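Local structure of minor structural protein 5 (Lactococcus phage Tuc2009, 5E7T) at residues L7-A12 / K205-Y210; G20-Y25 / A188-P193. The protein is a minor structural component of the phage particle, probably the BppA baseplate accessory protein, whose carbohydrate-binding-like domain may assist recognition of the host cell surface. All blocks are in the same frame, centred on the assembly; numbering follows the deposited sequence.

Contact 1 of 2, residues L7-A12 / K205-Y210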
loop_
_atom_site.group_PDB
_atom_site.type_symbol
_atom_site.label_atom_id
_atom_site.label_comp_id
_atom_site.label_asym_id
_atom_site.label_seq_id
_atom_site.Cartn_x
_atom_site.Cartn_y
_atom_site.Cartn_z
ATOM N N LEU B 7 -50.534 41.756 29.567
ATOM C CA LEU B 7 -49.610 42.168 28.511
ATOM C C LEU B 7 -50.020 41.489 27.218
ATOM O O LEU B 7 -50.079 40.256 27.166
ATOM C CB LEU B 7 -48.149 41.849 28.846
ATOM C CG LEU B 7 -47.183 41.913 27.650
ATOM C CD1 LEU B 7 -46.558 43.289 27.501
ATOM C CD2 LEU B 7 -46.139 40.806 27.720
ATOM N N HIS B 8 -50.305 42.297 26.180
ATOM C CA HIS B 8 -50.717 41.800 24.874
ATOM C C HIS B 8 -49.605 41.935 23.866
ATOM O O HIS B 8 -49.107 43.039 23.645
ATOM C CB HIS B 8 -52.003 42.473 24.395
ATOM C CG HIS B 8 -53.148 42.269 25.331
ATOM N ND1 HIS B 8 -53.606 43.293 26.138
ATOM C CD2 HIS B 8 -53.835 41.142 25.623
ATOM C CE1 HIS B 8 -54.576 42.768 26.867
ATOM N NE2 HIS B 8 -54.758 41.479 26.581
ATOM N N THR B 9 -49.201 40.791 23.275
ATOM C CA THR B 9 -48.124 40.697 22.296
ATOM C C THR B 9 -48.638 40.244 20.925
ATOM O O THR B 9 -49.488 39.354 20.846
ATOM C CB THR B 9 -46.996 39.834 22.841
ATOM O OG1 THR B 9 -46.912 39.988 24.265
ATOM C CG2 THR B 9 -45.667 40.171 22.213
ATOM N N ALA B 10 -48.156 40.909 19.855
ATOM C CA ALA B 10 -48.515 40.654 18.454
ATOM C C ALA B 10 -47.309 40.867 17.541
ATOM O O ALA B 10 -46.409 41.622 17.883
ATOM C CB ALA B 10 -49.672 41.538 18.020
ATOM N N TYR B 11 -47.283 40.185 16.389
ATOM C CA TYR B 11 -46.157 40.205 15.458
ATOM C C TYR B 11 -46.556 40.692 14.057
ATOM O O TYR B 11 -47.722 40.565 13.672
ATOM C CB TYR B 11 -45.502 38.805 15.427
ATOM C CG TYR B 11 -44.999 38.357 16.788
ATOM C CD1 TYR B 11 -45.848 37.735 17.699
ATOM C CD2 TYR B 11 -43.684 38.593 17.181
ATOM C CE1 TYR B 11 -45.414 37.395 18.981
ATOM C CE2 TYR B 11 -43.231 38.235 18.454
ATOM C CZ TYR B 11 -44.106 37.648 19.355
ATOM O OH TYR B 11 -43.680 37.293 20.612
ATOM N N ALA B 12 -45.593 41.281 13.311
ATOM C CA ALA B 12 -45.786 41.823 11.956
ATOM C C ALA B 12 -44.486 41.857 11.164
ATOM O O ALA B 12 -43.418 41.592 11.720
ATOM C CB ALA B 12 -46.369 43.223 12.032
ATOM N N LYS B 205 -40.569 40.093 11.720
ATOM C CA LYS B 205 -39.505 41.084 11.940
ATOM C C LYS B 205 -39.797 42.102 13.041
ATOM O O LYS B 205 -38.850 42.619 13.657
ATOM C CB LYS B 205 -39.161 41.818 10.628
ATOM C CG LYS B 205 -38.153 41.061 9.775
ATOM C CD LYS B 205 -38.232 41.412 8.291
ATOM C CE LYS B 205 -37.619 40.331 7.416
ATOM N NZ LYS B 205 -38.573 39.221 7.149
ATOM N N PHE B 206 -41.100 42.398 13.277
ATOM C CA PHE B 206 -41.575 43.390 14.254
ATOM C C PHE B 206 -42.489 42.812 15.339
ATOM O O PHE B 206 -43.286 41.918 15.065
ATOM C CB PHE B 206 -42.254 44.580 13.541
ATOM C CG PHE B 206 -41.387 45.230 12.486
ATOM C CD1 PHE B 206 -41.333 44.719 11.191
ATOM C CD2 PHE B 206 -40.589 46.325 12.795
ATOM C CE1 PHE B 206 -40.487 45.284 10.230
ATOM C CE2 PHE B 206 -39.747 46.893 11.832
ATOM C CZ PHE B 206 -39.700 46.369 10.557
ATOM N N VAL B 207 -42.366 43.339 16.569
ATOM C CA VAL B 207 -43.191 42.972 17.720
ATOM C C VAL B 207 -44.015 44.184 18.202
ATOM O O VAL B 207 -43.516 45.310 18.257
ATOM C CB VAL B 207 -42.384 42.280 18.847
ATOM C CG1 VAL B 207 -41.392 43.221 19.506
ATOM C CG2 VAL B 207 -43.298 41.642 19.879
ATOM N N GLY B 208 -45.274 43.934 18.511
ATOM C CA GLY B 208 -46.209 44.936 18.991
ATOM C C GLY B 208 -46.705 44.606 20.376
ATOM O O GLY B 208 -47.054 43.455 20.649
ATOM N N THR B 209 -46.715 45.610 21.267
ATOM C CA THR B 209 -47.167 45.446 22.646
ATOM C C THR B 209 -48.024 46.579 23.150
ATOM O O THR B 209 -47.861 47.732 22.748
ATOM C CB THR B 209 -46.011 45.188 23.611
ATOM O OG1 THR B 209 -44.863 45.915 23.185
ATOM C CG2 THR B 209 -45.692 43.717 23.753
ATOM N N TYR B 210 -48.959 46.213 24.032
ATOM C CA TYR B 210 -49.881 47.067 24.772
ATOM C C TYR B 210 -50.290 46.321 26.052
ATOM O O TYR B 210 -50.163 45.092 26.107
ATOM C CB TYR B 210 -51.046 47.600 23.911
ATOM C CG TYR B 210 -52.268 46.721 23.805
ATOM C CD1 TYR B 210 -53.285 46.791 24.750
ATOM C CD2 TYR B 210 -52.471 45.913 22.696
ATOM C CE1 TYR B 210 -54.440 46.024 24.629
ATOM C CE2 TYR B 210 -53.619 45.133 22.567
ATOM C CZ TYR B 210 -54.602 45.189 23.540
ATOM O OH TYR B 210 -55.743 44.426 23.433
#
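H8 and Y210 meet at one end of an antiparallel strand pair, the imidazole lying obliquely over the phenol ring. The ring centroids are 4.5 Å apart and the planes are inclined at 34°, so neither a parallel stack nor an edge-to-face pair results. H8 CB sits over the Y210 ring face in a CH-pi contact, 3.9 Å from the centroid, while Y210 OH lies over the H8 ring toward its rim. Y210 carries CG between its backbone N and carbonyl carbon (chi1 87°), which swings the ring across to the histidine.

The other face carries T9, Y11, V207 and T209; L7, just before the strand, touches T209 CG2 through CD1 at 3.9 Å. V207 CG2, set anti to its backbone N, lies 3.6 Å from T9 CG2 and 3.7 Å from Y11 CE2, so one methyl touches both residues, meeting the tyrosine ring obliquely. T9 and T209 run side by side through their methyls.

Between the two faces the backbones pair: H8 with Y210, A10 with G208 and A12 with F206 are each closed by two N-H...O=C bonds, H8 N to Y210 O measuring 2.8 Å. At the opposite end A12 O accepts from F206 N at 2.9 Å and weakly from K205 N; two residues facing one make a classic beta bulge.

Y210 OH also bonds to S218 N and its ring meets Y224 edge-to-face, so second-shell residues hold the ring that H8 touches. The N-terminal strand 8-12 thus edges a small antiparallel sheet whose middle strand, 206-210, belongs to the C-terminal domain family; beyond it runs 225-228, whose W226 touches A10 and A12, whereas F248 of strand 247-250 packs on Y11.

Contact 2 of 2, residues G20-Y25 / A188-P193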
loop_
_atom_site.group_PDB
_atom_site.type_symbol
_atom_site.label_atom_id
_atom_site.label_comp_id
_atom_site.label_asym_id
_atom_site.label_seq_id
_atom_site.Cartn_x
_atom_site.Cartn_y
_atom_site.Cartn_z
ATOM N N GLY B 20 -48.666 41.534 7.373
ATOM C CA GLY B 20 -48.602 40.198 7.950
ATOM C C GLY B 20 -48.875 40.057 9.434
ATOM O O GLY B 20 -48.372 39.112 10.057
ATOM N N PHE B 21 -49.722 40.953 9.991
ATOM C CA PHE B 21 -50.144 40.987 11.394
ATOM C C PHE B 21 -50.676 39.649 11.958
ATOM O O PHE B 21 -51.471 38.975 11.299
ATOM C CB PHE B 21 -51.209 42.087 11.579
ATOM C CG PHE B 21 -51.771 42.234 12.979
ATOM C CD1 PHE B 21 -51.096 42.970 13.944
ATOM C CD2 PHE B 21 -52.988 41.663 13.322
ATOM C CE1 PHE B 21 -51.595 43.068 15.246
ATOM C CE2 PHE B 21 -53.499 41.790 14.614
ATOM C CZ PHE B 21 -52.800 42.488 15.566
ATOM N N THR B 22 -50.255 39.292 13.193
ATOM C CA THR B 22 -50.765 38.135 13.939
ATOM C C THR B 22 -50.711 38.370 15.406
ATOM O O THR B 22 -49.755 38.967 15.901
ATOM C CB THR B 22 -50.048 36.824 13.709
ATOM O OG1 THR B 22 -49.084 36.935 12.682
ATOM C CG2 THR B 22 -51.020 35.699 13.451
ATOM N N THR B 23 -51.719 37.851 16.112
ATOM C CA THR B 23 -51.802 37.900 17.561
ATOM C C THR B 23 -51.129 36.640 18.092
ATOM O O THR B 23 -50.887 36.539 19.297
ATOM C CB THR B 23 -53.263 38.000 17.992
ATOM O OG1 THR B 23 -54.034 37.064 17.236
ATOM C CG2 THR B 23 -53.825 39.410 17.825
ATOM N N VAL B 24 -50.792 35.698 17.175
ATOM C CA VAL B 24 -50.154 34.418 17.480
ATOM C C VAL B 24 -48.900 34.173 16.619
ATOM O O VAL B 24 -48.979 34.283 15.399
ATOM C CB VAL B 24 -51.171 33.255 17.407
ATOM C CG1 VAL B 24 -51.911 33.236 16.076
ATOM C CG2 VAL B 24 -50.500 31.916 17.663
ATOM N N TYR B 25 -47.744 33.858 17.262
ATOM C CA TYR B 25 -46.468 33.612 16.567
ATOM C C TYR B 25 -46.599 32.383 15.661
ATOM O O TYR B 25 -47.215 31.387 16.077
ATOM C CB TYR B 25 -45.299 33.431 17.562
ATOM C CG TYR B 25 -43.932 33.692 16.970
ATOM C CD1 TYR B 25 -43.529 34.980 16.643
ATOM C CD2 TYR B 25 -43.027 32.657 16.770
ATOM C CE1 TYR B 25 -42.269 35.232 16.108
ATOM C CE2 TYR B 25 -41.760 32.897 16.226
ATOM C CZ TYR B 25 -41.385 34.191 15.904
ATOM O OH TYR B 25 -40.150 34.482 15.373
ATOM N N ALA B 188 -54.542 27.759 13.177
ATOM C CA ALA B 188 -53.970 27.912 11.840
ATOM C C ALA B 188 -53.221 29.223 11.915
ATOM O O ALA B 188 -53.829 30.303 11.806
ATOM C CB ALA B 188 -55.075 27.988 10.787
ATOM N N THR B 189 -51.911 29.126 12.232
ATOM C CA THR B 189 -51.019 30.274 12.380
ATOM C C THR B 189 -50.502 30.644 10.992
ATOM O O THR B 189 -50.723 29.857 10.043
ATOM C CB THR B 189 -49.901 29.973 13.397
ATOM O OG1 THR B 189 -48.971 29.047 12.837
ATOM C CG2 THR B 189 -50.427 29.488 14.751
ATOM N N PRO B 190 -49.824 31.821 10.817
ATOM C CA PRO B 190 -49.386 32.213 9.472
ATOM C C PRO B 190 -48.542 31.187 8.751
ATOM O O PRO B 190 -47.822 30.400 9.369
ATOM C CB PRO B 190 -48.643 33.519 9.716
ATOM C CG PRO B 190 -49.312 34.099 10.895
ATOM C CD PRO B 190 -49.534 32.907 11.781
ATOM N N TYR B 191 -48.689 31.160 7.429
ATOM C CA TYR B 191 -47.958 30.246 6.572
ATOM C C TYR B 191 -46.482 30.293 6.912
ATOM O O TYR B 191 -45.913 31.365 7.078
ATOM C CB TYR B 191 -48.162 30.566 5.079
ATOM C CG TYR B 191 -47.242 29.765 4.187
ATOM C CD1 TYR B 191 -47.518 28.430 3.885
ATOM C CD2 TYR B 191 -46.021 30.282 3.772
ATOM C CE1 TYR B 191 -46.634 27.659 3.130
ATOM C CE2 TYR B 191 -45.136 29.523 3.008
ATOM C CZ TYR B 191 -45.444 28.211 2.695
ATOM O OH TYR B 191 -44.576 27.494 1.922
ATOM N N MET B 192 -45.876 29.128 7.025
ATOM C CA MET B 192 -44.450 28.994 7.240
ATOM C C MET B 192 -43.997 27.807 6.440
ATOM O O MET B 192 -44.761 26.847 6.314
ATOM C CB MET B 192 -44.120 28.751 8.719
ATOM C CG MET B 192 -44.258 29.974 9.580
ATOM S SD MET B 192 -43.092 31.272 9.160
ATOM C CE MET B 192 -41.599 30.520 9.646
ATOM N N PRO B 193 -42.750 27.813 5.916
ATOM C CA PRO B 193 -42.258 26.603 5.239
ATOM C C PRO B 193 -41.905 25.538 6.292
ATOM O O PRO B 193 -42.149 25.752 7.485
ATOM C CB PRO B 193 -41.043 27.109 4.482
ATOM C CG PRO B 193 -40.551 28.257 5.305
ATOM C CD PRO B 193 -41.721 28.874 5.962
#
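T22 and P190 make the closest approach between two irregular segments, a van der Waals contact in which their side chains reach toward each other. P190 CG fits against both branches of the threonine, 3.4 Å from the hydroxyl T22 OG1 and 3.5 Å from the apolar T22 CG2, and P190 CD adds a contact with the same methyl. A second apolar contact joins V24 CG2 to T189 CG2 at 3.8 Å, the two side chains crossing at about a right angle. CG2 is the V24 methyl anti to the backbone N, CG1 lying between N and the carbonyl carbon (chi1 53°).

Backbone carbonyls also take part through van der Waals contact: V24 O lies 3.9 Å from P190 CD, and Y25 O lies 4.0 Å from T189 CG2.

No hydrogen bond joins the two segments. T22 OG1 bonds weakly to G20 O within its own segment. T189 turns its methyl to V24, while its OG1 is gripped by E183 OE1 and by N27 N, just past Y25, which together fix the side chain's rotation.

The contact packs two connecting loops, 8-12 to 48-50 and 171-184 to 206-210, between the five-stranded sheet and the small sheet containing strand 8-12. Y25 sets its ring almost parallel to that of W203 in the second loop, and A188 rests on strands 85-98 and 139-146 of the five-stranded sheet.

In the fold
The centres of contacts 1 and 2 lie about 12 Å apart, and residues 20-25 bridge them. T22 O accepts a probable hydrogen bond from Y11 N at 2.8 Å, a backbone bond from the edge strand 8-12 to the irregular segment 20-25. A10 CB packs on F21 CE1 at 3.7 Å, and the rings of Y11 and Y25 meet edge-to-face. In sequence, both segments of contact 2 fall between those of contact 1. Contact 1 joins the N-terminal strand to the C-terminal domain, about 20 Å from the chain centre; contact 2, about 8 Å from it, lies in the linking region beside the five-stranded sheet of the BppA-type domain.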